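Local coordinates for protein ADP-dependent L-serine kinase SerK (Thermococcus kodakarensis KOD1, PDB 5X0G) that phosphorylates free L-serine to O-phospho-L-serine with ADP as the phosphate donor, releasing AMP, in the first step from L-serine to L-cysteine, at residues 18-23 and 234-239; 51-56 and 86-91. The protein carries 1 engineered substitution. One frame throughout, in Å; residues are numbered along the deposited sequence. Where two conformers were deposited one is given.

Interaction 1. Residues 18-23 and 234-239. With 7WF (2-hydroxy-3-[4-(2-hydroxy-3-sulfopropyl)piperazin-1-yl]propane-1-sulfonic acid), chain D.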
# COMPACT_ATOMS: atom_id res chain seq x y z
N TYR A 18 -19.97 0.80 13.34
CA TYR A 18 -19.51 -0.27 12.46
C TYR A 18 -20.69 -1.16 12.10
O TYR A 18 -21.71 -1.18 12.77
CB TYR A 18 -18.41 -1.10 13.13
CG TYR A 18 -18.87 -1.83 14.37
CD1 TYR A 18 -19.46 -3.10 14.31
CD2 TYR A 18 -18.75 -1.23 15.62
CE1 TYR A 18 -19.89 -3.74 15.47
CE2 TYR A 18 -19.17 -1.86 16.77
CZ TYR A 18 -19.75 -3.09 16.70
OH TYR A 18 -20.16 -3.66 17.87
N VAL A 19 -20.50 -1.92 11.02
CA VAL A 19 -21.42 -2.99 10.63
C VAL A 19 -20.58 -4.25 10.39
O VAL A 19 -19.46 -4.16 9.87
CB VAL A 19 -22.23 -2.60 9.38
CG1 VAL A 19 -21.32 -2.19 8.21
CG2 VAL A 19 -23.20 -3.70 8.98
N PHE A 20 -21.09 -5.41 10.79
CA PHE A 20 -20.40 -6.67 10.53
C PHE A 20 -20.60 -7.04 9.06
O PHE A 20 -21.74 -7.07 8.58
CB PHE A 20 -20.92 -7.80 11.40
CG PHE A 20 -20.51 -7.71 12.84
CD1 PHE A 20 -19.17 -7.83 13.21
CD2 PHE A 20 -21.46 -7.54 13.84
CE1 PHE A 20 -18.80 -7.76 14.54
CE2 PHE A 20 -21.09 -7.45 15.18
CZ PHE A 20 -19.76 -7.57 15.53
N ILE A 21 -19.49 -7.31 8.38
CA ILE A 21 -19.49 -7.71 6.99
C ILE A 21 -18.73 -9.01 6.90
O ILE A 21 -17.68 -9.15 7.53
CB ILE A 21 -18.83 -6.64 6.08
CG1 ILE A 21 -19.58 -5.30 6.17
CG2 ILE A 21 -18.74 -7.11 4.64
CD1 ILE A 21 -20.97 -5.31 5.62
N GLU A 22 -19.27 -9.96 6.14
CA GLU A 22 -18.60 -11.25 6.00
C GLU A 22 -17.30 -11.09 5.22
O GLU A 22 -17.24 -10.37 4.24
CB GLU A 22 -19.53 -12.31 5.37
CG GLU A 22 -20.79 -12.59 6.19
CD GLU A 22 -20.54 -13.30 7.51
OE1 GLU A 22 -20.01 -14.43 7.51
OE2 GLU A 22 -20.90 -12.75 8.57
N LEU A 23 -16.25 -11.78 5.68
CA LEU A 23 -14.90 -11.64 5.12
C LEU A 23 -14.84 -12.07 3.67
O LEU A 23 -14.10 -11.50 2.88
CB LEU A 23 -13.90 -12.45 5.96
CG LEU A 23 -13.75 -12.01 7.42
CD1 LEU A 23 -13.06 -13.08 8.26
CD2 LEU A 23 -13.02 -10.67 7.48
N ILE A 234 -13.41 0.79 18.58
CA ILE A 234 -14.65 0.05 18.87
C ILE A 234 -14.42 -1.08 19.86
O ILE A 234 -13.30 -1.49 20.07
CB ILE A 234 -15.30 -0.50 17.58
CG1 ILE A 234 -14.35 -1.43 16.82
CG2 ILE A 234 -15.70 0.66 16.68
CD1 ILE A 234 -15.04 -2.18 15.70
N ASP A 235 -15.53 -1.56 20.43
CA ASP A 235 -15.54 -2.58 21.47
C ASP A 235 -16.19 -3.84 20.88
O ASP A 235 -17.41 -4.01 20.94
CB ASP A 235 -16.33 -2.05 22.67
CG ASP A 235 -16.58 -3.09 23.75
OD1 ASP A 235 -15.76 -4.02 23.90
OD2 ASP A 235 -17.59 -2.96 24.46
N VAL A 236 -15.36 -4.67 20.25
CA VAL A 236 -15.80 -5.94 19.67
C VAL A 236 -14.85 -7.02 20.15
O VAL A 236 -13.64 -6.83 20.16
CB VAL A 236 -15.85 -5.87 18.12
CG1 VAL A 236 -16.10 -7.24 17.50
CG2 VAL A 236 -16.89 -4.87 17.69
N LYS A 237 -15.42 -8.13 20.61
CA LYS A 237 -14.66 -9.27 21.11
C LYS A 237 -14.36 -10.17 19.92
O LYS A 237 -15.20 -10.34 19.04
CB LYS A 237 -15.45 -10.03 22.18
CG LYS A 237 -15.30 -9.49 23.60
CD LYS A 237 -15.74 -8.03 23.71
CE LYS A 237 -15.93 -7.60 25.16
NZ LYS A 237 -16.59 -6.26 25.23
N LEU A 238 -13.15 -10.73 19.89
CA LEU A 238 -12.76 -11.69 18.85
C LEU A 238 -13.80 -12.80 18.63
O LEU A 238 -14.08 -13.16 17.49
CB LEU A 238 -11.39 -12.31 19.17
CG LEU A 238 -10.84 -13.39 18.24
CD1 LEU A 238 -10.79 -12.91 16.80
CD2 LEU A 238 -9.45 -13.84 18.71
N GLU A 239 -14.37 -13.30 19.72
CA GLU A 239 -15.38 -14.38 19.67
C GLU A 239 -16.63 -14.03 18.84
O GLU A 239 -17.30 -14.90 18.29
CB GLU A 239 -15.77 -14.81 21.09
CG GLU A 239 -16.67 -13.86 21.86
CD GLU A 239 -16.76 -14.21 23.33
O1 7WF D . -25.13 -3.69 12.32
S1 7WF D . -24.40 -4.65 13.10
O2 7WF D . -25.34 -5.46 13.82
O3 7WF D . -23.49 -5.53 12.09
C1 7WF D . -23.38 -3.91 14.19
C2 7WF D . -24.05 -2.73 14.90
O4 7WF D . -23.96 -1.59 14.04
C3 7WF D . -23.34 -2.43 16.22
N1 7WF D . -23.72 -1.14 16.83
C7 7WF D . -25.10 -1.18 17.35
C6 7WF D . -25.49 0.17 17.94
N2 7WF D . -24.57 0.55 19.03
C5 7WF D . -23.16 0.50 18.60
C4 7WF D . -22.81 -0.84 17.95

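Interaction 2. Residues 51-56 and 86-91. With ADP (adenosine-5'-diphosphate), chain C; AMP (adenosine monophosphate), chain B.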
# COMPACT_ATOMS: atom_id res chain seq x y z
N TRP A 51 -10.38 -3.85 17.80
CA TRP A 51 -10.66 -2.45 18.17
C TRP A 51 -10.66 -1.44 17.02
O TRP A 51 -10.99 -0.25 17.26
CB TRP A 51 -9.70 -1.99 19.29
CG TRP A 51 -8.24 -2.34 19.12
CD1 TRP A 51 -7.58 -3.40 19.69
CD2 TRP A 51 -7.25 -1.63 18.36
NE1 TRP A 51 -6.25 -3.39 19.33
CE2 TRP A 51 -6.03 -2.32 18.50
CE3 TRP A 51 -7.29 -0.48 17.56
CZ2 TRP A 51 -4.84 -1.89 17.88
CZ3 TRP A 51 -6.10 -0.05 16.95
CH2 TRP A 51 -4.91 -0.77 17.10
N LYS A 52 -10.35 -1.89 15.81
CA LYS A 52 -10.06 -1.00 14.67
C LYS A 52 -10.86 -1.49 13.44
O LYS A 52 -10.44 -2.42 12.75
CB LYS A 52 -8.54 -0.99 14.37
CG LYS A 52 -8.06 0.11 13.41
CD LYS A 52 -6.58 -0.00 13.04
CE LYS A 52 -5.72 1.14 13.58
NZ LYS A 52 -4.25 0.83 13.69
N PRO A 53 -12.03 -0.89 13.15
CA PRO A 53 -12.86 -1.49 12.09
C PRO A 53 -12.20 -1.43 10.71
O PRO A 53 -11.37 -0.52 10.47
CB PRO A 53 -14.13 -0.62 12.11
CG PRO A 53 -13.66 0.70 12.61
CD PRO A 53 -12.59 0.40 13.62
N MET A 54 -12.54 -2.39 9.84
CA MET A 54 -12.18 -2.36 8.41
C MET A 54 -12.71 -1.05 7.81
O MET A 54 -13.72 -0.54 8.28
CB MET A 54 -12.88 -3.50 7.62
CG MET A 54 -12.96 -4.89 8.23
SD MET A 54 -11.68 -6.00 7.60
CE MET A 54 -10.35 -4.97 8.15
N LEU A 55 -12.03 -0.52 6.79
CA LEU A 55 -12.59 0.54 5.94
C LEU A 55 -12.88 -0.07 4.56
O LEU A 55 -11.98 -0.59 3.89
CB LEU A 55 -11.65 1.74 5.83
CG LEU A 55 -11.34 2.34 7.21
CD1 LEU A 55 -10.37 3.50 7.11
CD2 LEU A 55 -12.62 2.79 7.89
N LEU A 56 -14.16 -0.05 4.19
CA LEU A 56 -14.64 -0.68 2.96
C LEU A 56 -15.31 0.31 2.03
O LEU A 56 -15.80 1.35 2.47
CB LEU A 56 -15.65 -1.79 3.28
CG LEU A 56 -15.22 -2.90 4.24
CD1 LEU A 56 -16.40 -3.84 4.49
CD2 LEU A 56 -14.01 -3.67 3.74
N PRO A 86 -15.94 -6.21 11.92
CA PRO A 86 -16.65 -4.93 11.99
C PRO A 86 -15.99 -3.98 11.03
O PRO A 86 -14.74 -3.90 10.97
CB PRO A 86 -16.48 -4.48 13.45
CG PRO A 86 -15.45 -5.36 14.05
CD PRO A 86 -15.17 -6.51 13.13
N SER A 87 -16.83 -3.26 10.29
CA SER A 87 -16.39 -2.49 9.16
C SER A 87 -17.10 -1.15 9.13
O SER A 87 -18.23 -1.03 9.60
CB SER A 87 -16.75 -3.23 7.87
OG SER A 87 -16.14 -4.51 7.82
N VAL A 88 -16.43 -0.15 8.55
CA VAL A 88 -17.06 1.14 8.23
C VAL A 88 -17.10 1.27 6.71
O VAL A 88 -16.10 1.07 6.03
CB VAL A 88 -16.27 2.28 8.91
CG1 VAL A 88 -16.68 3.66 8.38
CG2 VAL A 88 -16.46 2.20 10.41
N ILE A 89 -18.28 1.59 6.19
CA ILE A 89 -18.48 1.70 4.77
C ILE A 89 -18.29 3.17 4.38
O ILE A 89 -19.02 4.04 4.88
CB ILE A 89 -19.87 1.17 4.37
CG1 ILE A 89 -19.98 -0.32 4.75
CG2 ILE A 89 -20.10 1.36 2.88
CD1 ILE A 89 -21.41 -0.83 4.76
N LEU A 90 -17.31 3.41 3.52
CA LEU A 90 -16.95 4.75 3.06
C LEU A 90 -17.72 5.18 1.84
O LEU A 90 -18.03 4.36 0.98
CB LEU A 90 -15.49 4.80 2.65
CG LEU A 90 -14.48 4.49 3.73
CD1 LEU A 90 -13.11 4.42 3.07
CD2 LEU A 90 -14.53 5.57 4.80
N ASP A 91 -17.94 6.49 1.73
CA ASP A 91 -18.35 7.10 0.47
C ASP A 91 -17.06 7.31 -0.33
O ASP A 91 -16.49 8.40 -0.35
CB ASP A 91 -19.11 8.41 0.73
CG ASP A 91 -19.64 9.06 -0.55
OD1 ASP A 91 -19.48 8.50 -1.66
OD2 ASP A 91 -20.23 10.14 -0.44
PB ADP C . -3.28 -2.55 5.41
O1B ADP C . -3.31 -1.27 6.22
O2B ADP C . -4.51 -2.76 4.56
O3B ADP C . -1.96 -2.81 4.73
PA ADP C . -4.01 -3.54 7.92
O1A ADP C . -5.01 -4.65 8.16
O2A ADP C . -4.47 -2.11 8.01
O3A ADP C . -3.34 -3.75 6.48
O5' ADP C . -2.75 -3.77 8.91
C5' ADP C . -2.88 -4.35 10.21
C4' ADP C . -3.73 -3.47 11.12
O4' ADP C . -4.28 -4.28 12.17
C3' ADP C . -2.97 -2.35 11.83
O3' ADP C . -3.63 -1.10 11.64
C2' ADP C . -3.01 -2.70 13.30
O2' ADP C . -3.04 -1.57 14.18
C1' ADP C . -4.31 -3.47 13.34
N9 ADP C . -4.48 -4.22 14.59
C8 ADP C . -3.52 -4.66 15.43
N7 ADP C . -4.07 -5.31 16.48
C5 ADP C . -5.41 -5.28 16.32
C6 ADP C . -6.59 -5.77 17.05
N6 ADP C . -6.47 -6.45 18.22
N1 ADP C . -7.80 -5.52 16.51
C2 ADP C . -7.96 -4.85 15.36
N3 ADP C . -6.94 -4.37 14.65
C4 ADP C . -5.66 -4.56 15.08
P AMP B . -4.11 -3.78 8.10
O1P AMP B . -5.24 -4.67 8.55
O2P AMP B . -3.51 -4.10 6.75
O3P AMP B . -4.40 -2.32 8.35
O5' AMP B . -2.90 -4.17 9.10
C5' AMP B . -3.19 -4.74 10.36
C4' AMP B . -3.64 -3.63 11.28
O4' AMP B . -4.41 -4.15 12.36
C3' AMP B . -2.47 -2.87 11.91
O3' AMP B . -2.39 -1.56 11.36
C2' AMP B . -2.75 -2.84 13.40
O2' AMP B . -2.63 -1.53 13.95
C1' AMP B . -4.18 -3.34 13.50
N9 AMP B . -4.42 -4.13 14.73
C8 AMP B . -3.49 -4.60 15.58
N7 AMP B . -4.08 -5.28 16.59
C5 AMP B . -5.41 -5.24 16.38
C6 AMP B . -6.62 -5.76 17.06
N6 AMP B . -6.53 -6.47 18.21
N1 AMP B . -7.81 -5.49 16.49
C2 AMP B . -7.93 -4.79 15.35
N3 AMP B . -6.88 -4.29 14.69
C4 AMP B . -5.62 -4.48 15.15

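Interaction 1. Residues 18-23 and 234-239
The ring of Tyr18 fits against a hollow formed by two branched side chains, Ile234 and Val236. Ile234 CD1 sits under one face in an off-centre CH-pi contact, 4.3 Å from the Tyr18 ring centroid, while its CG2 branch lies 3.7 Å from Tyr18 CD2. At the phenol end, Val236 CG2 nestles 3.5 Å from Tyr18 CZ, crossing the ring obliquely. What puts the ring here is chi1 of 63°, which swings CG of Tyr18 between its backbone N and carbonyl carbon. Val236 is forked: its other methyl, CG1, comes up to the edge of Phe20, 4.0 Å from CE1. Phe20 offers a face to Tyr18, whose CE1 stands above its rim. Strand 19-22 is an outermost strand of the mixed five-stranded sheet in the ParB-like domain, and here it meets the C-terminal segment, whose short, weakly bonded strand at about 236-237 runs antiparallel to 49-50; the contact itself has no hydrogen bonds. A bound piperazine sulfonate, 7WF, sits at the start of the strand. Its C3 rests over the Tyr18 face opposite the one Ile234 CD1 meets, its O4 donates to Tyr18 O, and Phe20 N reaches sulfonate O3 at 2.7 Å, almost straight at 177°.

Interaction 2. Residues 51-56 and 86-91
Leu55 and Val88 run parallel off the same face of the sheet, with Leu55 CD2 3.8 Å from Val88 CB. Pro53 comes alongside the same valine, its CG touching the CG2 branch, and Leu90 CD1 closes on Leu55 CB; Pro231, on strand 230-231, touches Pro53, Leu55 and Val88. The opposite face carries Met54, Leu56 and Ser87. Leu56 CD1 meets Ser87 OG, as does Met54 CG in one of its two conformers, roughly at right angles, and the fit is tight where Leu56 CD1 comes within 3.5 Å of Ser87 CB. With chi1 at -59°, Ser87 OG stays beside its own backbone N, and it is hydrogen-bonded to Ala85 O. Strands 54-58 and 84-89 are parallel neighbours inside the mixed sheet of the ParB-like domain; the chain between them makes antiparallel strand 65-67, then helix 71-80. Four backbone bonds zip them together: Met54 N to Pro86 O, Val88 N to Met54 O, Leu56 N to Val88 O, and Leu90 N to Leu56 O, the last at 2.8 Å and 176°. Just ahead of the strand, the Trp51 and Lys52 side chains, which take no part in the strand pairing, reach the nucleotide, modelled as both ADP and AMP. Adenine C5 of ADP lies 3.3 Å from the plane of Trp51, displaced from its centre, while Lys52 NZ bonds to ribose O2' of ADP at 2.7 Å.

How the interactions relate
Interaction 2 is buried, and main-chain hydrogen bonding between parallel strands carries it, with apolar side chains on both faces. Interaction 1 lies at the surface, about 9 Å away between centres, and relies on aromatic and branched side chains packing at the sheet's edge. The two share one sheet: strand 19-22 runs antiparallel beside 84-89, and Val19 O probably takes a hydrogen bond from Ser87 N. Pro86 belongs to interaction 2 yet packs on both Tyr18 and Ile234. A second link, probably a hydrogen bond from Ile234 N to Trp51 O, ties 234-239 to Trp51, one of the ADP-binding residues. Both segments of interaction 2 come between those of interaction 1 in sequence.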